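Long-range contacts in LPXTG cell wall surface protein (PDB 4IGB), which is probably an adhesin anchored to the peptidoglycan of the streptococcal cell wall, the chain here being its N-terminal N1 and N2 domains: residues His52-His57 with Pro67-Asn72; Asn72-Val77 with Thr136-Ser141; Glu59-Gly64 with Val159-Asp164; Asn37-Leu42 with Leu93-Ile98. All blocks are in the same frame, centred on the assembly; numbering follows the deposited sequence.

Contact 1. Residues His52-His57 with Pro67-Asn72; sequences HLSNPH and PGEMEN
His52 holds its imidazole between the carboxylates of Glu69 and Glu71, one at each ring nitrogen. NE2 of His52 gives a nearly straight bond to OE1 of Glu69, 2.8 Å long. The carboxylate lies almost in the plane of the ring, 9° apart, and OE1 receives the bond on its anti lone pair, away from OE2. The bond from ND1 of His52 to OE1 of Glu71 is looser, at 3.2 Å. Here the planes are turned 54° apart and the oxygen is tilted out of the ring plane. OE2 of Glu71 is taken by Gln50. With CG anti to the backbone N (chi1 -175°), His52 lays its ring over the carbonyl of Met70, whose O sits under one face. Two carboxylates at one imidazole would probably favour a positive charge on it.

The backbones form an antiparallel ladder between strand 48-54, an edge strand of its six-stranded sheet, and strand 69-76. His52, Ser54, Glu69 and Glu71 line one face of this ladder. Leu53 and Met70, a hydrogen-bonded pair, point to the other, where CG of Pro56 comes within 4.2 Å of SD of Met70.

A bend at chi2 of Glu69 turns its carboxylate toward strand 48-54. OG of Ser54 also points at OE1 of Glu69, but at 2.5 Å the approach is too short for its geometry to be trusted. Past the ladder, OD1 of Asn55 receives the N-H of Gly68 in its carbonyl plane, 2.9 Å away. A water donates to this OD1 and to OE2 of Glu69, bridging the two side chains.

Contact 2. Residues Asn72-Val77 with Thr136-Ser141; sequences NFTLKV and TVEFFS
Phe73 packs against both Phe139 and Phe140, touching the first with its CB and the second with its ring. CD2 of Phe73 and CD2 of Phe140 are 3.5 Å apart. Phe140 has CG anti to the backbone N (chi1 171°), which lays its ring alongside Phe73. These two side chains point the same way, their ring planes inclined at 47°. Phe139 meets the base of the Phe73 side chain, its CE2 3.5 Å from CB of Phe73. Leu75 crosses Phe139 at about a right angle and puts CD1 over one ring face. Further along, CG2 of Val77 meets CG2 of Val137 at 3.5 Å. Phe112 sits edge-to-face with both Phe139 and Phe140, and Leu117 covers Val137, so strand 104-119 backs this apolar face.

The two strands are antiparallel neighbours, and a classic beta bulge interrupts them. Phe139 and Phe140 both stand opposite Phe73, and the register slips by one residue. N of Phe73 bonds to O of Phe140, while the bond from N of Phe139 to O of Phe73 is weak, at 3.3 Å. Beyond the bulge, Leu75 and Val137 exchange two regular backbone bonds.

Thr74, Thr136 and Glu138 lie on the opposite face. OG1 of Thr136 donates a weak bond to OG1 of Thr74. Glu138 and Asn72 approach from opposite directions, amide and carboxylate 17° from coplanar. ND2 of Asn72 is directed at OE2 of Glu138, but at 2.4 Å the modelled length is doubtful.

Contact 3. Residues Glu59-Gly64 with Val159-Asp164; sequences EYLSGG and VDANHD
Two surface loops of the N-terminal domain meet here, one leading into strand 69-76 and the other following the short strand 158-159. The second loop folds into a type I beta turn from Asp160 to His163, closed by a backbone bond from N of His163 to O of Asp160. No hydrogen bond joins residues 59-64 to 159-164. Leu61 carries the contact by van der Waals packing alone.

Its CG is anti to the backbone N, chi1 -172°, which sends the isobutyl group across to the turn. The two methyls then divide the work. CD1 rests on the backbone where Asp160 passes to Ala161, 3.5 Å from N of Ala161. CD2 lies 3.8 Å from CA of Ala161 and also meets the carboxylate of Asp164, whose side chain runs at a slant to Leu61.

Val159 approaches from the strand side. Its CG2 presses against the backbone at the start of Leu61, 3.2 Å from N of Leu61, and is 3.6 Å from C of Tyr60. Each loop has further partners. OH of Tyr60 bonds to NZ of Lys169, and the His163 ring stacks on Phe51. Asp164 faces Lys134 through OD1, in a long and weak ion pair. Its other oxygen, OD2, is the one turned to Leu61, lying 3.3 Å from CB of Leu61.

Contact 4. Residues Asn37-Leu42 with Leu93-Ile98; sequences NNVSVL and LKFTNI
Asn38 turns toward the partner segment and meets Phe95 at about a right angle. Its OD1 lies at the edge of the phenyl ring and in its plane, 3.3 Å from CD1 of Phe95. The amide and ring planes are turned 68° apart. Both ends of the amide have polar partners in the preceding loop: ND2 of Asn38 bonds to O of Asn33, and OD1 to N of Asn35. This fixes the rotation of the side chain. The backbone O of Asn38 receives N of Thr96 at 2.9 Å. A water donates to that same O and also bonds to OG of Ser40 and OG1 of Thr96, linking the three residues.

Strand 39-44 is an edge strand of the eight-stranded antiparallel sheet, and it pairs here with strand 85-101. Ser40 and Lys94 form a hydrogen-bonded pair, joined by two backbone bonds. Val39 opposite Phe95 and Val41 opposite Leu93 are non-hydrogen-bonded pairs on one face. Ile142, from the six-stranded sheet, touches both Val39 and Phe95.

Leu93 lies on the same face. Its CD2 is 3.9 Å from CG2 of Val41, and its CB is near CG2 of Val39. That Val39 methyl makes a CH-pi contact over the Phe95 ring, 3.8 Å from CG2 of Val39 to the ring centroid.

Lys94 lies on the reverse face with its chain extended. CD1 of Leu42 packs tightly on CB of Lys94, 3.5 Å away.

From the N terminus, residues 37-42 open the first loop, which contact 4 closes at 93-98. Contact 1 is nested inside it, joining 52-57 to 67-72. Contact 2 follows contact 1 in series, sharing Asn72, and closes at 136-141; it crosses contact 4. Contact 3 starts between the segments of contact 1, so those two cross. It closes last, at 159-164, and encloses contact 2. It also crosses contact 4. Contacts 1 and 2 add successive strands to the six-stranded sheet. Contact 4 builds the edge of the eight-stranded one, and Phe140 on Leu93 joins the sheets. Contact 3 ties outer loops beside contact 1, where His57 bonds to Gly63 and Val159.

Contact 1. Residues His52-His57 with Pro67-Asn72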
loop_
_atom_site.group_PDB
_atom_site.type_symbol
_atom_site.label_atom_id
_atom_site.label_comp_id
_atom_site.label_asym_id
_atom_site.label_seq_id
_atom_site.Cartn_x
_atom_site.Cartn_y
_atom_site.Cartn_z
ATOM N N HIS C 52 13.510 18.958 15.391
ATOM C CA HIS C 52 14.331 17.759 15.297
ATOM C C HIS C 52 14.769 17.295 16.682
ATOM O O HIS C 52 14.805 18.081 17.626
ATOM C CB HIS C 52 15.558 18.025 14.421
ATOM C CG HIS C 52 16.394 16.811 14.165
ATOM N ND1 HIS C 52 16.264 16.046 13.025
ATOM C CD2 HIS C 52 17.374 16.231 14.896
ATOM C CE1 HIS C 52 17.127 15.047 13.067
ATOM N NE2 HIS C 52 17.813 15.137 14.193
ATOM N N LEU C 53 15.098 16.013 16.795
ATOM C CA LEU C 53 15.531 15.444 18.065
ATOM C C LEU C 53 16.506 14.296 17.847
ATOM O O LEU C 53 16.376 13.532 16.893
ATOM C CB LEU C 53 14.328 14.951 18.870
ATOM C CG LEU C 53 13.375 16.011 19.425
ATOM C CD1 LEU C 53 12.025 15.392 19.752
ATOM C CD2 LEU C 53 13.971 16.677 20.654
ATOM N N SER C 54 17.481 14.174 18.741
ATOM C CA SER C 54 18.444 13.094 18.665
ATOM C C SER C 54 18.295 12.176 19.872
ATOM O O SER C 54 18.336 12.634 21.011
ATOM C CB SER C 54 19.873 13.639 18.603
ATOM O OG SER C 54 20.110 14.287 17.367
ATOM N N ASN C 55 18.129 10.883 19.612
ATOM C CA ASN C 55 18.003 9.896 20.668
ATOM C C ASN C 55 17.040 10.395 21.723
ATOM O O ASN C 55 17.413 10.531 22.882
ATOM C CB ASN C 55 19.367 9.627 21.302
ATOM C CG ASN C 55 20.455 9.433 20.269
ATOM O OD1 ASN C 55 20.330 8.609 19.358
ATOM N ND2 ASN C 55 21.522 10.209 20.390
ATOM N N PRO C 56 15.823 10.718 21.298
ATOM C CA PRO C 56 14.821 11.338 22.172
ATOM C C PRO C 56 14.368 10.469 23.337
ATOM O O PRO C 56 14.526 9.250 23.314
ATOM C CB PRO C 56 13.648 11.588 21.221
ATOM C CG PRO C 56 13.770 10.517 20.200
ATOM C CD PRO C 56 15.244 10.274 20.019
ATOM N N HIS C 57 13.799 11.115 24.349
ATOM C CA HIS C 57 13.277 10.423 25.518
ATOM C C HIS C 57 11.811 10.080 25.293
ATOM O O HIS C 57 11.059 10.869 24.724
ATOM C CB HIS C 57 13.440 11.286 26.770
ATOM C CG HIS C 57 14.864 11.494 27.176
ATOM N ND1 HIS C 57 15.459 10.785 28.197
ATOM C CD2 HIS C 57 15.815 12.329 26.695
ATOM C CE1 HIS C 57 16.715 11.176 28.328
ATOM N NE2 HIS C 57 16.956 12.112 27.428
ATOM N N PRO C 67 17.731 5.323 20.810
ATOM C CA PRO C 67 18.702 5.744 19.792
ATOM C C PRO C 67 18.035 6.042 18.450
ATOM O O PRO C 67 17.105 5.329 18.073
ATOM C CB PRO C 67 19.613 4.517 19.635
ATOM C CG PRO C 67 19.225 3.568 20.715
ATOM C CD PRO C 67 17.824 3.886 21.102
ATOM N N GLY C 68 18.524 7.060 17.742
ATOM C CA GLY C 68 18.022 7.404 16.428
ATOM C C GLY C 68 17.619 8.864 16.302
ATOM O O GLY C 68 17.196 9.478 17.266
ATOM N N GLU C 69 17.762 9.414 15.102
ATOM C CA GLU C 69 17.334 10.775 14.801
ATOM C C GLU C 69 15.840 10.803 14.495
ATOM O O GLU C 69 15.296 9.842 13.940
ATOM C CB GLU C 69 18.114 11.325 13.600
ATOM C CG GLU C 69 19.625 11.297 13.784
ATOM C CD GLU C 69 20.062 12.059 15.022
ATOM O OE1 GLU C 69 19.554 13.180 15.232
ATOM O OE2 GLU C 69 20.901 11.536 15.792
ATOM N N MET C 70 15.188 11.909 14.838
ATOM C CA MET C 70 13.742 12.035 14.687
ATOM C C MET C 70 13.345 13.444 14.284
ATOM O O MET C 70 14.036 14.413 14.615
ATOM C CB MET C 70 13.023 11.651 15.990
ATOM C CG MET C 70 11.570 12.099 16.063
ATOM S SD MET C 70 10.703 11.602 17.569
ATOM C CE MET C 70 10.643 9.822 17.381
ATOM N N GLU C 71 12.239 13.548 13.547
ATOM C CA GLU C 71 11.618 14.837 13.266
ATOM C C GLU C 71 10.233 14.816 13.876
ATOM O O GLU C 71 9.403 13.978 13.523
ATOM C CB GLU C 71 11.533 15.099 11.764
ATOM C CG GLU C 71 11.144 16.522 11.430
ATOM C CD GLU C 71 12.274 17.526 11.670
ATOM O OE1 GLU C 71 13.405 17.111 12.001
ATOM O OE2 GLU C 71 12.025 18.739 11.524
ATOM N N ASN C 72 9.989 15.722 14.813
ATOM C CA ASN C 72 8.796 15.638 15.632
ATOM C C ASN C 72 7.832 16.763 15.348
ATOM O O ASN C 72 8.244 17.884 15.057
ATOM C CB ASN C 72 9.158 15.626 17.118
ATOM C CG ASN C 72 8.023 15.143 17.982
ATOM O OD1 ASN C 72 7.768 15.705 19.046
ATOM N ND2 ASN C 72 7.348 14.084 17.548
HETATM O O HOH W 1 21.062 9.026 16.950
#

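Contact 2. Residues Asn72-Val77 with Thr136-Ser141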
loop_
_atom_site.group_PDB
_atom_site.type_symbol
_atom_site.label_atom_id
_atom_site.label_comp_id
_atom_site.label_asym_id
_atom_site.label_seq_id
_atom_site.Cartn_x
_atom_site.Cartn_y
_atom_site.Cartn_z
ATOM N N ASN C 72 9.989 15.722 14.813
ATOM C CA ASN C 72 8.796 15.638 15.632
ATOM C C ASN C 72 7.832 16.763 15.348
ATOM O O ASN C 72 8.244 17.884 15.057
ATOM C CB ASN C 72 9.158 15.626 17.118
ATOM C CG ASN C 72 8.023 15.143 17.982
ATOM O OD1 ASN C 72 7.768 15.705 19.046
ATOM N ND2 ASN C 72 7.348 14.084 17.548
ATOM N N PHE C 73 6.546 16.458 15.440
ATOM C CA PHE C 73 5.502 17.428 15.155
ATOM C C PHE C 73 4.500 17.440 16.289
ATOM O O PHE C 73 4.050 16.388 16.748
ATOM C CB PHE C 73 4.802 17.101 13.834
ATOM C CG PHE C 73 5.723 17.106 12.651
ATOM C CD1 PHE C 73 5.744 18.180 11.777
ATOM C CD2 PHE C 73 6.588 16.050 12.425
ATOM C CE1 PHE C 73 6.604 18.197 10.682
ATOM C CE2 PHE C 73 7.454 16.061 11.334
ATOM C CZ PHE C 73 7.454 17.135 10.462
ATOM N N THR C 74 4.172 18.638 16.754
ATOM C CA THR C 74 3.200 18.796 17.817
ATOM C C THR C 74 2.260 19.921 17.442
ATOM O O THR C 74 2.554 20.716 16.547
ATOM C CB THR C 74 3.878 19.110 19.159
ATOM O OG1 THR C 74 4.523 20.384 19.078
ATOM C CG2 THR C 74 4.919 18.058 19.489
ATOM N N LEU C 75 1.127 19.978 18.126
ATOM C CA LEU C 75 0.128 20.993 17.876
ATOM C C LEU C 75 0.040 21.952 19.061
ATOM O O LEU C 75 -0.052 21.517 20.206
ATOM C CB LEU C 75 -1.222 20.324 17.635
ATOM C CG LEU C 75 -1.387 19.717 16.239
ATOM C CD1 LEU C 75 -2.570 18.781 16.188
ATOM C CD2 LEU C 75 -1.525 20.835 15.202
ATOM N N LYS C 76 0.082 23.253 18.776
ATOM C CA LYS C 76 -0.067 24.277 19.803
ATOM C C LYS C 76 -1.505 24.343 20.307
ATOM O O LYS C 76 -2.436 24.587 19.540
ATOM C CB LYS C 76 0.364 25.646 19.271
ATOM C CG LYS C 76 1.808 25.697 18.804
ATOM C CD LYS C 76 2.071 26.942 17.966
ATOM C CE LYS C 76 3.455 26.905 17.334
ATOM N NZ LYS C 76 3.571 27.886 16.215
ATOM N N VAL C 77 -1.668 24.131 21.607
ATOM C CA VAL C 77 -2.974 24.116 22.252
ATOM C C VAL C 77 -3.395 25.515 22.716
ATOM O O VAL C 77 -2.557 26.339 23.089
ATOM C CB VAL C 77 -2.957 23.155 23.474
ATOM C CG1 VAL C 77 -4.155 23.389 24.389
ATOM C CG2 VAL C 77 -2.899 21.710 23.009
ATOM N N THR C 136 2.057 22.267 23.924
ATOM C CA THR C 136 1.691 21.473 22.744
ATOM C C THR C 136 1.279 20.039 23.077
ATOM O O THR C 136 1.521 19.552 24.189
ATOM C CB THR C 136 2.845 21.400 21.715
ATOM O OG1 THR C 136 3.943 20.668 22.274
ATOM C CG2 THR C 136 3.317 22.794 21.308
ATOM N N VAL C 137 0.654 19.384 22.095
ATOM C CA VAL C 137 0.292 17.969 22.165
ATOM C C VAL C 137 0.949 17.213 21.009
ATOM O O VAL C 137 0.922 17.671 19.867
ATOM C CB VAL C 137 -1.237 17.760 22.081
ATOM C CG1 VAL C 137 -1.566 16.275 21.938
ATOM C CG2 VAL C 137 -1.932 18.342 23.289
ATOM N N GLU C 138 1.548 16.062 21.307
ATOM C CA GLU C 138 2.173 15.217 20.292
ATOM C C GLU C 138 1.143 14.721 19.283
ATOM O O GLU C 138 0.030 14.367 19.667
ATOM C CB GLU C 138 2.807 14.004 20.966
ATOM C CG GLU C 138 3.541 13.072 20.017
ATOM C CD GLU C 138 4.848 13.660 19.527
ATOM O OE1 GLU C 138 5.505 14.373 20.313
ATOM O OE2 GLU C 138 5.221 13.410 18.360
ATOM N N PHE C 139 1.496 14.673 17.999
ATOM C CA PHE C 139 0.616 13.990 17.040
ATOM C C PHE C 139 1.304 13.115 15.993
ATOM O O PHE C 139 0.716 12.158 15.504
ATOM C CB PHE C 139 -0.404 14.954 16.404
ATOM C CG PHE C 139 0.117 15.735 15.228
ATOM C CD1 PHE C 139 -0.193 15.350 13.932
ATOM C CD2 PHE C 139 0.878 16.877 15.416
ATOM C CE1 PHE C 139 0.274 16.079 12.838
ATOM C CE2 PHE C 139 1.342 17.613 14.333
ATOM C CZ PHE C 139 1.036 17.215 13.040
ATOM N N PHE C 140 2.562 13.398 15.680
ATOM C CA PHE C 140 3.190 12.743 14.552
ATOM C C PHE C 140 4.705 12.899 14.614
ATOM O O PHE C 140 5.217 13.931 15.065
ATOM C CB PHE C 140 2.611 13.351 13.263
ATOM C CG PHE C 140 3.306 12.925 12.010
ATOM C CD1 PHE C 140 3.096 11.659 11.476
ATOM C CD2 PHE C 140 4.135 13.808 11.335
ATOM C CE1 PHE C 140 3.730 11.271 10.313
ATOM C CE2 PHE C 140 4.765 13.428 10.170
ATOM C CZ PHE C 140 4.569 12.159 9.653
ATOM N N SER C 141 5.415 11.866 14.181
ATOM C CA SER C 141 6.865 11.930 14.058
ATOM C C SER C 141 7.369 11.010 12.958
ATOM O O SER C 141 6.706 10.051 12.575
ATOM C CB SER C 141 7.562 11.605 15.391
ATOM O OG SER C 141 7.236 10.302 15.872
#

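Contact 3. Residues Glu59-Gly64 with Val159-Asp164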
loop_
_atom_site.group_PDB
_atom_site.type_symbol
_atom_site.label_atom_id
_atom_site.label_comp_id
_atom_site.label_asym_id
_atom_site.label_seq_id
_atom_site.Cartn_x
_atom_site.Cartn_y
_atom_site.Cartn_z
ATOM N N GLU C 59 8.108 9.740 26.117
ATOM C CA GLU C 59 7.023 10.229 26.971
ATOM C C GLU C 59 7.429 11.331 27.971
ATOM O O GLU C 59 6.751 12.356 28.071
ATOM C CB GLU C 59 6.325 9.068 27.689
ATOM C CG GLU C 59 4.941 9.419 28.198
ATOM C CD GLU C 59 4.163 8.205 28.634
ATOM O OE1 GLU C 59 4.759 7.114 28.712
ATOM O OE2 GLU C 59 2.953 8.334 28.904
ATOM N N TYR C 60 8.522 11.110 28.700
ATOM C CA TYR C 60 9.020 12.084 29.679
ATOM C C TYR C 60 10.517 12.314 29.538
ATOM O O TYR C 60 11.270 11.386 29.253
ATOM C CB TYR C 60 8.748 11.613 31.110
ATOM C CG TYR C 60 7.307 11.279 31.399
ATOM C CD1 TYR C 60 6.357 12.283 31.552
ATOM C CD2 TYR C 60 6.898 9.961 31.528
ATOM C CE1 TYR C 60 5.035 11.978 31.815
ATOM C CE2 TYR C 60 5.583 9.648 31.798
ATOM C CZ TYR C 60 4.654 10.657 31.939
ATOM O OH TYR C 60 3.339 10.335 32.210
ATOM N N LEU C 61 10.942 13.554 29.757
ATOM C CA LEU C 61 12.360 13.896 29.767
ATOM C C LEU C 61 13.112 12.938 30.675
ATOM O O LEU C 61 14.223 12.500 30.367
ATOM C CB LEU C 61 12.549 15.331 30.246
ATOM C CG LEU C 61 13.968 15.875 30.132
ATOM C CD1 LEU C 61 14.540 15.563 28.765
ATOM C CD2 LEU C 61 13.962 17.368 30.391
ATOM N N SER C 62 12.486 12.604 31.797
ATOM C CA SER C 62 13.006 11.576 32.681
ATOM C C SER C 62 13.164 10.277 31.898
ATOM O O SER C 62 14.196 9.608 31.978
ATOM C CB SER C 62 12.043 11.356 33.853
ATOM O OG SER C 62 11.188 12.475 34.046
ATOM N N GLY C 63 12.126 9.937 31.137
ATOM C CA GLY C 63 12.008 8.647 30.476
ATOM C C GLY C 63 13.254 8.155 29.782
ATOM O O GLY C 63 14.177 8.922 29.507
ATOM N N GLY C 64 13.282 6.861 29.491
ATOM C CA GLY C 64 14.397 6.289 28.767
ATOM C C GLY C 64 14.628 7.014 27.455
ATOM O O GLY C 64 13.704 7.575 26.865
ATOM N N VAL C 159 10.783 13.904 23.707
ATOM C CA VAL C 159 11.319 15.139 24.268
ATOM C C VAL C 159 12.814 15.123 24.494
ATOM O O VAL C 159 13.450 14.068 24.529
ATOM C CB VAL C 159 10.671 15.482 25.624
ATOM C CG1 VAL C 159 9.166 15.586 25.492
ATOM C CG2 VAL C 159 11.037 14.440 26.655
ATOM N N ASP C 160 13.359 16.327 24.621
ATOM C CA ASP C 160 14.671 16.536 25.208
ATOM C C ASP C 160 14.623 17.808 26.063
ATOM O O ASP C 160 13.582 18.477 26.136
ATOM C CB ASP C 160 15.775 16.592 24.144
ATOM C CG ASP C 160 15.612 17.752 23.165
ATOM O OD1 ASP C 160 14.700 18.592 23.336
ATOM O OD2 ASP C 160 16.420 17.823 22.212
ATOM N N ALA C 161 15.735 18.125 26.719
ATOM C CA ALA C 161 15.791 19.283 27.607
ATOM C C ALA C 161 15.286 20.541 26.903
ATOM O O ALA C 161 14.502 21.313 27.460
ATOM C CB ALA C 161 17.214 19.482 28.127
ATOM N N ASN C 162 15.714 20.719 25.660
ATOM C CA ASN C 162 15.384 21.916 24.901
ATOM C C ASN C 162 13.947 21.945 24.368
ATOM O O ASN C 162 13.520 22.939 23.780
ATOM C CB ASN C 162 16.382 22.100 23.755
ATOM C CG ASN C 162 16.490 23.541 23.306
ATOM O OD1 ASN C 162 16.318 24.465 24.107
ATOM N ND2 ASN C 162 16.767 23.745 22.021
ATOM N N HIS C 163 13.209 20.856 24.572
ATOM C CA HIS C 163 11.809 20.766 24.151
ATOM C C HIS C 163 11.030 19.925 25.151
ATOM O O HIS C 163 10.782 18.743 24.906
ATOM C CB HIS C 163 11.679 20.091 22.777
ATOM C CG HIS C 163 12.465 20.749 21.686
ATOM N ND1 HIS C 163 11.940 21.734 20.881
ATOM C CD2 HIS C 163 13.733 20.544 21.253
ATOM C CE1 HIS C 163 12.852 22.118 20.005
ATOM N NE2 HIS C 163 13.950 21.412 20.212
ATOM N N ASP C 164 10.643 20.518 26.273
ATOM C CA ASP C 164 9.935 19.770 27.307
ATOM C C ASP C 164 8.598 20.431 27.599
ATOM O O ASP C 164 8.228 20.618 28.752
ATOM C CB ASP C 164 10.789 19.697 28.574
ATOM C CG ASP C 164 10.392 18.557 29.498
ATOM O OD1 ASP C 164 9.348 17.914 29.273
ATOM O OD2 ASP C 164 11.137 18.309 30.467
#

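Contact 4. Residues Asn37-Leu42 with Leu93-Ile98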
loop_
_atom_site.group_PDB
_atom_site.type_symbol
_atom_site.label_atom_id
_atom_site.label_comp_id
_atom_site.label_asym_id
_atom_site.label_seq_id
_atom_site.Cartn_x
_atom_site.Cartn_y
_atom_site.Cartn_z
ATOM N N ASN C 37 15.210 12.245 5.976
ATOM C CA ASN C 37 16.060 12.820 4.942
ATOM C C ASN C 37 15.409 13.028 3.582
ATOM O O ASN C 37 15.898 13.821 2.783
ATOM C CB ASN C 37 17.345 12.005 4.790
ATOM C CG ASN C 37 18.196 12.061 6.034
ATOM O OD1 ASN C 37 18.734 11.054 6.480
ATOM N ND2 ASN C 37 18.288 13.243 6.628
ATOM N N ASN C 38 14.310 12.336 3.304
ATOM C CA ASN C 38 13.667 12.539 2.014
ATOM C C ASN C 38 12.289 13.183 2.124
ATOM O O ASN C 38 11.554 13.253 1.141
ATOM C CB ASN C 38 13.625 11.240 1.201
ATOM C CG ASN C 38 12.592 10.254 1.722
ATOM O OD1 ASN C 38 11.993 10.464 2.774
ATOM N ND2 ASN C 38 12.374 9.170 0.974
ATOM N N VAL C 39 11.948 13.664 3.318
ATOM C CA VAL C 39 10.667 14.337 3.530
ATOM C C VAL C 39 10.764 15.848 3.293
ATOM O O VAL C 39 11.810 16.459 3.516
ATOM C CB VAL C 39 10.080 14.053 4.934
ATOM C CG1 VAL C 39 10.852 14.796 6.004
ATOM C CG2 VAL C 39 8.607 14.455 4.989
ATOM N N SER C 40 9.668 16.434 2.822
ATOM C CA SER C 40 9.554 17.874 2.621
ATOM C C SER C 40 8.217 18.281 3.180
ATOM O O SER C 40 7.235 17.587 2.961
ATOM C CB SER C 40 9.548 18.228 1.128
ATOM O OG SER C 40 10.803 18.019 0.519
ATOM N N VAL C 41 8.167 19.407 3.881
ATOM C CA VAL C 41 6.895 19.954 4.338
ATOM C C VAL C 41 6.308 20.885 3.283
ATOM O O VAL C 41 6.726 22.038 3.165
ATOM C CB VAL C 41 7.048 20.754 5.641
ATOM C CG1 VAL C 41 5.734 21.443 6.001
ATOM C CG2 VAL C 41 7.528 19.861 6.767
ATOM N N LEU C 42 5.341 20.382 2.517
ATOM C CA LEU C 42 4.632 21.191 1.532
ATOM C C LEU C 42 3.947 22.367 2.213
ATOM O O LEU C 42 4.010 23.492 1.729
ATOM C CB LEU C 42 3.595 20.358 0.782
ATOM C CG LEU C 42 4.112 19.505 -0.373
ATOM C CD1 LEU C 42 5.468 18.948 -0.045
ATOM C CD2 LEU C 42 3.131 18.384 -0.703
ATOM N N LEU C 93 2.844 16.630 3.613
ATOM C CA LEU C 93 4.209 16.151 3.419
ATOM C C LEU C 93 4.401 15.504 2.068
ATOM O O LEU C 93 3.455 14.995 1.460
ATOM C CB LEU C 93 4.576 15.113 4.484
ATOM C CG LEU C 93 4.440 15.492 5.958
ATOM C CD1 LEU C 93 4.753 14.286 6.833
ATOM C CD2 LEU C 93 5.337 16.665 6.301
ATOM N N LYS C 94 5.650 15.507 1.621
ATOM C CA LYS C 94 6.059 14.727 0.466
ATOM C C LYS C 94 7.318 13.978 0.823
ATOM O O LYS C 94 8.179 14.500 1.528
ATOM C CB LYS C 94 6.340 15.633 -0.730
ATOM C CG LYS C 94 6.973 14.923 -1.907
ATOM C CD LYS C 94 7.406 15.949 -2.953
ATOM C CE LYS C 94 7.560 15.310 -4.322
ATOM N NZ LYS C 94 8.226 16.231 -5.279
ATOM N N PHE C 95 7.428 12.751 0.340
ATOM C CA PHE C 95 8.659 12.004 0.485
ATOM C C PHE C 95 9.128 11.732 -0.914
ATOM O O PHE C 95 8.443 11.048 -1.668
ATOM C CB PHE C 95 8.415 10.676 1.193
ATOM C CG PHE C 95 7.935 10.821 2.601
ATOM C CD1 PHE C 95 8.821 10.711 3.666
ATOM C CD2 PHE C 95 6.595 11.054 2.866
ATOM C CE1 PHE C 95 8.376 10.828 4.969
ATOM C CE2 PHE C 95 6.145 11.177 4.159
ATOM C CZ PHE C 95 7.034 11.061 5.215
ATOM N N THR C 96 10.295 12.265 -1.263
ATOM C CA THR C 96 10.783 12.160 -2.623
ATOM C C THR C 96 11.618 10.914 -2.837
ATOM O O THR C 96 12.521 10.608 -2.051
ATOM C CB THR C 96 11.596 13.397 -3.027
ATOM O OG1 THR C 96 10.763 14.561 -2.940
ATOM C CG2 THR C 96 12.105 13.245 -4.433
ATOM N N ASN C 97 11.315 10.202 -3.915
ATOM C CA ASN C 97 12.058 9.006 -4.272
ATOM C C ASN C 97 12.025 7.949 -3.177
ATOM O O ASN C 97 13.065 7.596 -2.616
ATOM C CB ASN C 97 13.516 9.336 -4.620
ATOM C CG ASN C 97 14.258 8.126 -5.166
ATOM O OD1 ASN C 97 13.642 7.230 -5.739
ATOM N ND2 ASN C 97 15.568 8.075 -4.961
ATOM N N ILE C 98 10.831 7.444 -2.884
ATOM C CA ILE C 98 10.655 6.425 -1.862
ATOM C C ILE C 98 10.998 5.035 -2.405
ATOM O O ILE C 98 11.002 4.052 -1.657
ATOM C CB ILE C 98 9.216 6.401 -1.369
ATOM C CG1 ILE C 98 8.304 5.831 -2.464
ATOM C CG2 ILE C 98 8.777 7.795 -0.970
ATOM C CD1 ILE C 98 6.837 5.886 -2.107
HETATM O O HOH W 2 10.669 15.509 -0.296
#